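Local coordinates for aromatic-amino-acid:2-oxoglutarate transaminase (Candida albicans, PDB 6HND), which probably transfers amino groups between aromatic amino acids or 2-aminoadipate and 2-oxo acids, using pyridoxal 5'-phosphate as its cofactor, at residues Ser2-Ala12 with Gly354-Val362; Val133-Arg144 with Asp156-Thr164. All coordinates share one frame; numbering follows the deposited sequence.

Starting at the N terminus, residues 2-12 form one half of contact 1, and their partner, 354-362, comes some 340 residues later, so this contact closes a very long loop. Contact 2 lies wholly within that loop and closes a short one: 133-144 meets 156-164, the remainder of helix 137-151 filling most of the gap. The two do not cross. Their centres are about 16 Å apart, and they join at the mixed sheet, where edge strand 158-163 runs antiparallel to strand 350-355; Asn-159 N lies 2.8 Å from Gly-354 O. Contact 1 thus ties the N-terminal segment to helix 356-369, and contact 2 lays helix 137-151 over the edge strand.

Contact 1. Residues Ser2-Ala12 with Gly354-Val362; sequences SDPTHLISKRA and GHKEVIDAV
The imidazole of His-355 carries Pro-4 on one face: CD of the proline sits 3.5 Å from the ring centroid and 15° off the normal, a CH-pi contact, with Asp-3 CA over the same face. At the ring's edge, in plane, is Glu-357 CA. His-355 is the N-cap of helix 356-369, its ND1 accepting from Glu-357 N at 3.2 Å in a nearly straight bond, although the donor is tilted from the ring plane. The trans chi1 of His-355 (-161°) swings its ring back to the helix start, where ND1 can cap it while a face receives Pro-4. The rigid, compact pyrrolidine presents its CD and CG to that face, and Pro-4 CG also touches Val-358 CG2 at 3.9 Å.

In this aminotransferase fold of class I, the segment 2-12 runs along the start of the helix that follows strand 350-355. Ile-8 lies across Val-358, and its CD1 reaches Glu-357 O; farther on, Ala-12 and Ala-361 meet CB to CB at 4.2 Å, small residues that let the two helices come close. A water donates to Ala-12 O and Ala-361 O, joining the backbones beside this pair.

The outer side is polar. Asp-3 forms an Asx turn, OD1 accepting from Thr-5 N at 3.2 Å from above the carboxylate plane. Its OD2 stands 3.8 Å from Glu-357 OE2, with the two carboxylate planes 68° apart, a proximity that would tend to raise the proton affinity of one of them. Thr-5 OG1 lies close enough for a weak bond to either acid, though its single proton can serve only one at a time.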
loop_
_atom_site.group_PDB
_atom_site.type_symbol
_atom_site.label_atom_id
_atom_site.label_comp_id
_atom_site.label_asym_id
_atom_site.label_seq_id
_atom_site.Cartn_x
_atom_site.Cartn_y
_atom_site.Cartn_z
ATOM N N SER B 2 14.446 24.013 -16.845
ATOM C CA SER B 2 13.797 22.864 -17.549
ATOM C C SER B 2 13.917 21.558 -16.735
ATOM O O SER B 2 13.778 20.465 -17.341
ATOM C CB SER B 2 14.366 22.704 -18.938
ATOM O OG SER B 2 15.716 22.270 -18.869
ATOM N N ASP B 3 14.142 21.642 -15.414
ATOM C CA ASP B 3 13.845 20.536 -14.460
ATOM C C ASP B 3 13.323 21.143 -13.161
ATOM O O ASP B 3 13.545 22.317 -12.907
ATOM C CB ASP B 3 15.037 19.580 -14.284
ATOM C CG ASP B 3 16.047 19.941 -13.207
ATOM O OD1 ASP B 3 15.797 20.916 -12.453
ATOM O OD2 ASP B 3 17.091 19.240 -13.132
ATOM N N PRO B 4 12.618 20.358 -12.303
ATOM C CA PRO B 4 12.064 20.847 -11.040
ATOM C C PRO B 4 12.807 20.452 -9.758
ATOM O O PRO B 4 12.203 20.487 -8.706
ATOM C CB PRO B 4 10.715 20.124 -11.066
ATOM C CG PRO B 4 11.035 18.755 -11.658
ATOM C CD PRO B 4 12.248 18.949 -12.535
ATOM N N THR B 5 14.094 20.124 -9.864
ATOM C CA THR B 5 15.010 19.825 -8.726
ATOM C C THR B 5 14.761 20.823 -7.581
ATOM O O THR B 5 14.715 20.405 -6.386
ATOM C CB THR B 5 16.471 19.854 -9.205
ATOM O OG1 THR B 5 16.629 18.806 -10.159
ATOM C CG2 THR B 5 17.490 19.673 -8.100
ATOM N N HIS B 6 14.631 22.112 -7.887
ATOM C CA HIS B 6 14.520 23.156 -6.829
ATOM C C HIS B 6 13.231 22.955 -6.006
ATOM O O HIS B 6 13.169 23.490 -4.862
ATOM C CB HIS B 6 14.632 24.560 -7.450
ATOM C CG HIS B 6 13.475 24.943 -8.314
ATOM N ND1 HIS B 6 13.250 24.369 -9.563
ATOM C CD2 HIS B 6 12.485 25.841 -8.119
ATOM C CE1 HIS B 6 12.170 24.895 -10.095
ATOM N NE2 HIS B 6 11.682 25.817 -9.235
ATOM N N LEU B 7 12.214 22.271 -6.555
ATOM C CA LEU B 7 10.881 22.162 -5.883
ATOM C C LEU B 7 10.824 20.884 -5.032
ATOM O O LEU B 7 9.966 20.784 -4.143
ATOM C CB LEU B 7 9.759 22.171 -6.929
ATOM C CG LEU B 7 9.544 23.461 -7.728
ATOM C CD1 LEU B 7 8.698 23.186 -8.967
ATOM C CD2 LEU B 7 8.897 24.529 -6.892
ATOM N N ILE B 8 11.686 19.918 -5.281
ATOM C CA ILE B 8 11.696 18.659 -4.471
ATOM C C ILE B 8 12.058 18.984 -3.013
ATOM O O ILE B 8 12.992 19.755 -2.771
ATOM C CB ILE B 8 12.589 17.605 -5.132
ATOM C CG1 ILE B 8 11.997 17.233 -6.492
ATOM C CG2 ILE B 8 12.753 16.386 -4.240
ATOM C CD1 ILE B 8 12.861 16.288 -7.302
ATOM N N SER B 9 11.237 18.523 -2.069
ATOM C CA SER B 9 11.467 18.654 -0.611
ATOM C C SER B 9 12.851 18.084 -0.265
ATOM O O SER B 9 13.262 17.061 -0.867
ATOM C CB SER B 9 10.380 17.970 0.190
ATOM O OG SER B 9 10.363 16.568 -0.041
ATOM N N LYS B 10 13.535 18.750 0.662
ATOM C CA LYS B 10 14.800 18.302 1.296
ATOM C C LYS B 10 14.593 16.896 1.856
ATOM O O LYS B 10 15.480 16.086 1.629
ATOM C CB LYS B 10 15.210 19.263 2.417
ATOM C CG LYS B 10 15.192 20.744 2.035
ATOM C CD LYS B 10 16.300 21.574 2.636
ATOM C CE LYS B 10 17.670 21.135 2.162
ATOM N NZ LYS B 10 18.398 22.251 1.512
ATOM N N ARG B 11 13.446 16.654 2.499
ATOM C CA ARG B 11 13.097 15.338 3.097
ATOM C C ARG B 11 13.104 14.254 2.014
ATOM O O ARG B 11 13.823 13.282 2.181
ATOM C CB ARG B 11 11.749 15.411 3.824
ATOM C CG ARG B 11 11.378 14.149 4.590
ATOM C CD ARG B 11 9.970 14.158 5.152
ATOM N NE ARG B 11 9.021 14.578 4.142
ATOM C CZ ARG B 11 8.316 15.698 4.167
ATOM N NH1 ARG B 11 8.420 16.536 5.179
ATOM N NH2 ARG B 11 7.502 15.974 3.171
ATOM N N ALA B 12 12.342 14.437 0.938
ATOM C CA ALA B 12 12.286 13.414 -0.132
ATOM C C ALA B 12 13.625 13.330 -0.895
ATOM O O ALA B 12 13.964 12.239 -1.339
ATOM C CB ALA B 12 11.126 13.679 -1.065
ATOM N N GLY B 354 4.846 12.609 -13.626
ATOM C CA GLY B 354 5.692 13.744 -13.224
ATOM C C GLY B 354 7.086 13.633 -13.800
ATOM O O GLY B 354 7.363 12.644 -14.543
ATOM N N HIS B 355 7.938 14.615 -13.488
ATOM C CA HIS B 355 9.359 14.626 -13.915
ATOM C C HIS B 355 10.064 13.372 -13.378
ATOM O O HIS B 355 9.821 12.983 -12.190
ATOM C CB HIS B 355 10.062 15.932 -13.488
ATOM C CG HIS B 355 11.323 16.191 -14.253
ATOM N ND1 HIS B 355 12.553 15.737 -13.820
ATOM C CD2 HIS B 355 11.534 16.812 -15.446
ATOM C CE1 HIS B 355 13.464 16.079 -14.706
ATOM N NE2 HIS B 355 12.864 16.741 -15.718
ATOM N N LYS B 356 10.920 12.777 -14.209
ATOM C CA LYS B 356 11.868 11.696 -13.846
ATOM C C LYS B 356 12.364 11.889 -12.409
ATOM O O LYS B 356 12.407 10.890 -11.668
ATOM C CB LYS B 356 13.064 11.684 -14.809
ATOM C CG LYS B 356 13.220 10.431 -15.661
ATOM C CD LYS B 356 13.359 10.684 -17.178
ATOM C CE LYS B 356 14.361 11.760 -17.576
ATOM N NZ LYS B 356 15.716 11.534 -17.009
ATOM N N GLU B 357 12.819 13.096 -12.068
ATOM C CA GLU B 357 13.543 13.341 -10.804
ATOM C C GLU B 357 12.507 13.333 -9.687
ATOM O O GLU B 357 12.863 12.863 -8.584
ATOM C CB GLU B 357 14.393 14.615 -10.876
ATOM C CG GLU B 357 15.612 14.458 -11.798
ATOM C CD GLU B 357 16.893 15.220 -11.480
ATOM O OE1 GLU B 357 17.163 15.499 -10.289
ATOM O OE2 GLU B 357 17.650 15.520 -12.431
ATOM N N VAL B 358 11.284 13.803 -9.964
ATOM C CA VAL B 358 10.164 13.738 -8.983
ATOM C C VAL B 358 9.794 12.260 -8.773
ATOM O O VAL B 358 9.708 11.849 -7.599
ATOM C CB VAL B 358 8.970 14.627 -9.386
ATOM C CG1 VAL B 358 7.752 14.373 -8.514
ATOM C CG2 VAL B 358 9.325 16.114 -9.341
ATOM N N ILE B 359 9.644 11.466 -9.836
ATOM C CA ILE B 359 9.325 10.007 -9.725
ATOM C C ILE B 359 10.404 9.294 -8.900
ATOM O O ILE B 359 10.034 8.387 -8.118
ATOM C CB ILE B 359 9.140 9.321 -11.097
ATOM C CG1 ILE B 359 8.014 9.954 -11.929
ATOM C CG2 ILE B 359 8.924 7.827 -10.925
ATOM C CD1 ILE B 359 6.744 10.285 -11.147
ATOM N N ASP B 360 11.682 9.642 -9.062
ATOM C CA ASP B 360 12.790 8.916 -8.387
ATOM C C ASP B 360 12.671 9.117 -6.878
ATOM O O ASP B 360 12.957 8.169 -6.118
ATOM C CB ASP B 360 14.178 9.382 -8.850
ATOM C CG ASP B 360 14.549 8.914 -10.242
ATOM O OD1 ASP B 360 13.921 7.922 -10.713
ATOM O OD2 ASP B 360 15.440 9.573 -10.869
ATOM N N ALA B 361 12.347 10.335 -6.468
ATOM C CA ALA B 361 12.179 10.717 -5.053
ATOM C C ALA B 361 10.936 10.008 -4.507
ATOM O O ALA B 361 11.033 9.466 -3.401
ATOM C CB ALA B 361 12.115 12.215 -4.909
ATOM N N VAL B 362 9.842 9.941 -5.267
ATOM C CA VAL B 362 8.620 9.182 -4.852
ATOM C C VAL B 362 8.998 7.703 -4.640
ATOM O O VAL B 362 8.539 7.066 -3.629
ATOM C CB VAL B 362 7.434 9.342 -5.821
ATOM C CG1 VAL B 362 6.293 8.402 -5.481
ATOM C CG2 VAL B 362 6.905 10.765 -5.854
HETATM O O HOH W 1 12.265 10.087 -1.065
#

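Contact 2. Residues Val133-Arg144 with Asp156-Thr164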
loop_
_atom_site.group_PDB
_atom_site.type_symbol
_atom_site.label_atom_id
_atom_site.label_comp_id
_atom_site.label_asym_id
_atom_site.label_seq_id
_atom_site.Cartn_x
_atom_site.Cartn_y
_atom_site.Cartn_z
ATOM N N VAL B 133 9.294 -1.791 -7.269
ATOM C CA VAL B 133 8.331 -1.056 -6.410
ATOM C C VAL B 133 7.513 -0.079 -7.255
ATOM O O VAL B 133 6.370 0.173 -6.864
ATOM C CB VAL B 133 9.035 -0.346 -5.239
ATOM C CG1 VAL B 133 9.898 0.811 -5.716
ATOM C CG2 VAL B 133 8.032 0.134 -4.212
ATOM N N GLU B 134 8.074 0.440 -8.351
ATOM C CA GLU B 134 7.412 1.418 -9.260
ATOM C C GLU B 134 6.327 0.735 -10.107
ATOM O O GLU B 134 5.485 1.444 -10.684
ATOM C CB GLU B 134 8.435 2.120 -10.150
ATOM C CG GLU B 134 9.166 1.199 -11.121
ATOM C CD GLU B 134 10.561 0.741 -10.716
ATOM O OE1 GLU B 134 10.919 0.812 -9.531
ATOM O OE2 GLU B 134 11.275 0.270 -11.608
ATOM N N GLY B 135 6.346 -0.589 -10.205
ATOM C CA GLY B 135 5.264 -1.354 -10.836
ATOM C C GLY B 135 5.791 -2.302 -11.892
ATOM O O GLY B 135 6.978 -2.180 -12.299
ATOM N N HIS B 136 4.927 -3.209 -12.343
ATOM C CA HIS B 136 5.214 -4.133 -13.470
ATOM C C HIS B 136 5.320 -3.333 -14.764
ATOM O O HIS B 136 4.564 -2.405 -14.922
ATOM C CB HIS B 136 4.126 -5.197 -13.556
ATOM C CG HIS B 136 4.306 -6.237 -12.523
ATOM N ND1 HIS B 136 5.057 -7.347 -12.764
ATOM C CD2 HIS B 136 3.910 -6.291 -11.240
ATOM C CE1 HIS B 136 5.094 -8.073 -11.655
ATOM N NE2 HIS B 136 4.397 -7.450 -10.719
ATOM N N ALA B 137 6.202 -3.750 -15.665
ATOM C CA ALA B 137 6.619 -3.006 -16.870
ATOM C C ALA B 137 5.425 -2.829 -17.807
ATOM O O ALA B 137 5.214 -1.749 -18.346
ATOM C CB ALA B 137 7.790 -3.721 -17.526
ATOM N N PRO B 138 4.643 -3.881 -18.108
ATOM C CA PRO B 138 3.525 -3.728 -19.036
ATOM C C PRO B 138 2.446 -2.747 -18.526
ATOM O O PRO B 138 1.728 -2.186 -19.329
ATOM C CB PRO B 138 2.969 -5.165 -19.176
ATOM C CG PRO B 138 4.082 -6.061 -18.720
ATOM C CD PRO B 138 4.813 -5.267 -17.660
ATOM N N LEU B 139 2.329 -2.565 -17.210
ATOM C CA LEU B 139 1.281 -1.678 -16.652
ATOM C C LEU B 139 1.814 -0.256 -16.704
ATOM O O LEU B 139 0.998 0.652 -16.983
ATOM C CB LEU B 139 0.891 -2.081 -15.229
ATOM C CG LEU B 139 -0.245 -1.250 -14.643
ATOM C CD1 LEU B 139 -1.504 -1.358 -15.485
ATOM C CD2 LEU B 139 -0.527 -1.623 -13.194
ATOM N N LEU B 140 3.105 -0.079 -16.389
ATOM C CA LEU B 140 3.792 1.226 -16.531
ATOM C C LEU B 140 3.689 1.647 -18.003
ATOM O O LEU B 140 3.257 2.767 -18.220
ATOM C CB LEU B 140 5.243 1.138 -16.073
ATOM C CG LEU B 140 5.461 1.138 -14.559
ATOM C CD1 LEU B 140 6.928 0.824 -14.231
ATOM C CD2 LEU B 140 5.030 2.460 -13.914
ATOM N N GLN B 141 3.992 0.765 -18.970
ATOM C CA GLN B 141 3.943 1.141 -20.408
ATOM C C GLN B 141 2.505 1.541 -20.771
ATOM O O GLN B 141 2.344 2.611 -21.418
ATOM C CB GLN B 141 4.466 0.073 -21.380
ATOM C CG GLN B 141 4.776 0.628 -22.783
ATOM C CD GLN B 141 5.621 1.892 -22.755
ATOM O OE1 GLN B 141 6.628 1.970 -22.069
ATOM N NE2 GLN B 141 5.219 2.932 -23.467
ATOM N N PHE B 142 1.494 0.768 -20.359
ATOM C CA PHE B 142 0.082 1.108 -20.663
ATOM C C PHE B 142 -0.235 2.511 -20.147
ATOM O O PHE B 142 -0.841 3.277 -20.898
ATOM C CB PHE B 142 -0.911 0.127 -20.061
ATOM C CG PHE B 142 -2.293 0.703 -19.967
ATOM C CD1 PHE B 142 -3.128 0.692 -21.064
ATOM C CD2 PHE B 142 -2.731 1.295 -18.799
ATOM C CE1 PHE B 142 -4.390 1.244 -20.981
ATOM C CE2 PHE B 142 -3.992 1.853 -18.726
ATOM C CZ PHE B 142 -4.810 1.833 -19.814
ATOM N N ALA B 143 0.165 2.837 -18.917
ATOM C CA ALA B 143 -0.066 4.181 -18.322
ATOM C C ALA B 143 0.664 5.257 -19.157
ATOM O O ALA B 143 0.037 6.294 -19.388
ATOM C CB ALA B 143 0.318 4.238 -16.851
ATOM N N ARG B 144 1.915 5.044 -19.597
ATOM C CA ARG B 144 2.603 6.013 -20.504
ATOM C C ARG B 144 1.731 6.232 -21.752
ATOM O O ARG B 144 1.424 7.380 -22.068
ATOM C CB ARG B 144 4.000 5.559 -20.939
ATOM C CG ARG B 144 5.017 5.532 -19.807
ATOM C CD ARG B 144 6.448 5.158 -20.204
ATOM N NE ARG B 144 7.213 4.884 -18.987
ATOM C CZ ARG B 144 7.586 3.682 -18.532
ATOM N NH1 ARG B 144 7.321 2.572 -19.202
ATOM N NH2 ARG B 144 8.259 3.600 -17.397
ATOM N N ASP B 156 9.802 16.162 -22.330
ATOM C CA ASP B 156 10.202 14.775 -22.705
ATOM C C ASP B 156 10.632 13.943 -21.481
ATOM O O ASP B 156 10.523 12.699 -21.564
ATOM C CB ASP B 156 11.291 14.825 -23.782
ATOM C CG ASP B 156 10.801 15.340 -25.137
ATOM O OD1 ASP B 156 9.559 15.264 -25.396
ATOM O OD2 ASP B 156 11.663 15.816 -25.932
ATOM N N ASP B 157 11.042 14.589 -20.388
ATOM C CA ASP B 157 11.729 13.971 -19.220
ATOM C C ASP B 157 10.732 13.637 -18.101
ATOM O O ASP B 157 11.041 13.888 -16.916
ATOM C CB ASP B 157 12.856 14.882 -18.723
ATOM C CG ASP B 157 14.097 14.766 -19.585
ATOM O OD1 ASP B 157 14.345 13.655 -20.126
ATOM O OD2 ASP B 157 14.794 15.776 -19.721
ATOM N N TRP B 158 9.585 13.072 -18.467
ATOM C CA TRP B 158 8.515 12.662 -17.527
ATOM C C TRP B 158 8.528 11.143 -17.413
ATOM O O TRP B 158 9.111 10.465 -18.310
ATOM C CB TRP B 158 7.142 13.164 -17.980
ATOM C CG TRP B 158 6.663 12.653 -19.305
ATOM C CD1 TRP B 158 6.884 13.246 -20.510
ATOM C CD2 TRP B 158 5.761 11.562 -19.565
ATOM N NE1 TRP B 158 6.215 12.591 -21.503
ATOM C CE2 TRP B 158 5.516 11.554 -20.963
ATOM C CE3 TRP B 158 5.136 10.590 -18.769
ATOM C CZ2 TRP B 158 4.722 10.594 -21.586
ATOM C CZ3 TRP B 158 4.370 9.620 -19.385
ATOM C CH2 TRP B 158 4.162 9.629 -20.774
ATOM N N ASN B 159 7.872 10.639 -16.375
ATOM C CA ASN B 159 7.692 9.184 -16.185
ATOM C C ASN B 159 6.424 8.918 -15.365
ATOM O O ASN B 159 5.828 9.868 -14.828
ATOM C CB ASN B 159 8.973 8.600 -15.579
ATOM C CG ASN B 159 9.094 7.103 -15.714
ATOM O OD1 ASN B 159 8.357 6.459 -16.485
ATOM N ND2 ASN B 159 9.993 6.551 -14.906
ATOM N N VAL B 160 6.002 7.657 -15.319
ATOM C CA VAL B 160 4.840 7.221 -14.518
ATOM C C VAL B 160 5.366 6.335 -13.381
ATOM O O VAL B 160 6.493 5.852 -13.474
ATOM C CB VAL B 160 3.771 6.551 -15.409
ATOM C CG1 VAL B 160 3.147 7.556 -16.348
ATOM C CG2 VAL B 160 4.293 5.392 -16.225
ATOM N N PHE B 161 4.532 6.125 -12.368
ATOM C CA PHE B 161 4.795 5.308 -11.160
ATOM C C PHE B 161 3.466 4.721 -10.667
ATOM O O PHE B 161 2.542 5.495 -10.371
ATOM C CB PHE B 161 5.426 6.191 -10.092
ATOM C CG PHE B 161 6.005 5.443 -8.934
ATOM C CD1 PHE B 161 5.208 5.068 -7.868
ATOM C CD2 PHE B 161 7.357 5.150 -8.893
ATOM C CE1 PHE B 161 5.755 4.398 -6.788
ATOM C CE2 PHE B 161 7.906 4.499 -7.805
ATOM C CZ PHE B 161 7.099 4.124 -6.754
ATOM N N ILE B 162 3.374 3.400 -10.581
ATOM C CA ILE B 162 2.139 2.714 -10.121
ATOM C C ILE B 162 1.963 3.018 -8.626
ATOM O O ILE B 162 2.932 2.827 -7.856
ATOM C CB ILE B 162 2.199 1.208 -10.412
ATOM C CG1 ILE B 162 2.412 0.917 -11.896
ATOM C CG2 ILE B 162 0.957 0.518 -9.861
ATOM C CD1 ILE B 162 1.501 1.716 -12.825
ATOM N N THR B 163 0.759 3.467 -8.250
ATOM C CA THR B 163 0.345 3.756 -6.855
ATOM C C THR B 163 -0.770 2.813 -6.421
ATOM O O THR B 163 -1.236 1.997 -7.240
ATOM C CB THR B 163 -0.149 5.192 -6.724
ATOM O OG1 THR B 163 -1.364 5.247 -7.480
ATOM C CG2 THR B 163 0.865 6.201 -7.231
ATOM N N THR B 164 -1.219 2.962 -5.182
ATOM C CA THR B 164 -2.356 2.176 -4.650
ATOM C C THR B 164 -3.642 3.014 -4.704
ATOM O O THR B 164 -4.579 2.663 -4.004
ATOM C CB THR B 164 -1.991 1.592 -3.283
ATOM O OG1 THR B 164 -1.601 2.596 -2.337
ATOM C CG2 THR B 164 -0.864 0.591 -3.430
HETATM O O HOH W 2 4.128 1.379 -6.073
#
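Ile-162 and Val-160 point from edge strand 158-163 into helix 137-151, which packs on one face of the mixed sheet of this PLP-dependent aminotransferase, at that edge strand. The axes of helix residues 137-144 and strand 158-163 approach to 8.2 Å at 128°, and branched aliphatic residues fill the gap. Ile-162 gives the most surface to the contact, in a buried cluster with two leucines: its CG1 is 3.6 Å from Leu-140 CD2, while CD1 meets Leu-139 CG. Val-160 CG2 reaches Leu-140 CD2, Ala-143 CB and the CG of Arg-144, the small alanine leaving the strand room to come near.

Just before the helix, Gly-135 passes close over Ile-162; its phi is positive, and a CB would clash with the isoleucine, so glycine suits the place. Ile-162 N donates to Glu-134 O at 2.9 Å, bonding the turn to the strand. Phe-161 starts away from the helix side, but its trans chi1 (-168°) swings the ring to the turn, where Glu-134 CA lies over one face, 3.8 Å from the centroid. Nearby, a water donates to both Val-133 O and Ile-162 O.

Unlike the buried aliphatic cluster, the Arg-144 end is more polar and partly exposed. Trp-158 touches by its ring edge, with CH2 3.8 Å from Arg-144 O. Arg-144 stretches out over Val-160 CG2, which lies over one face of its guanidinium, and Gln-141 OE1 accepts from NH1. Side-on, Arg-144 NE and NH2 both donate to Asn-159 OD1, at 3.2 and 3.0 Å, the amide nearly coplanar with the guanidinium.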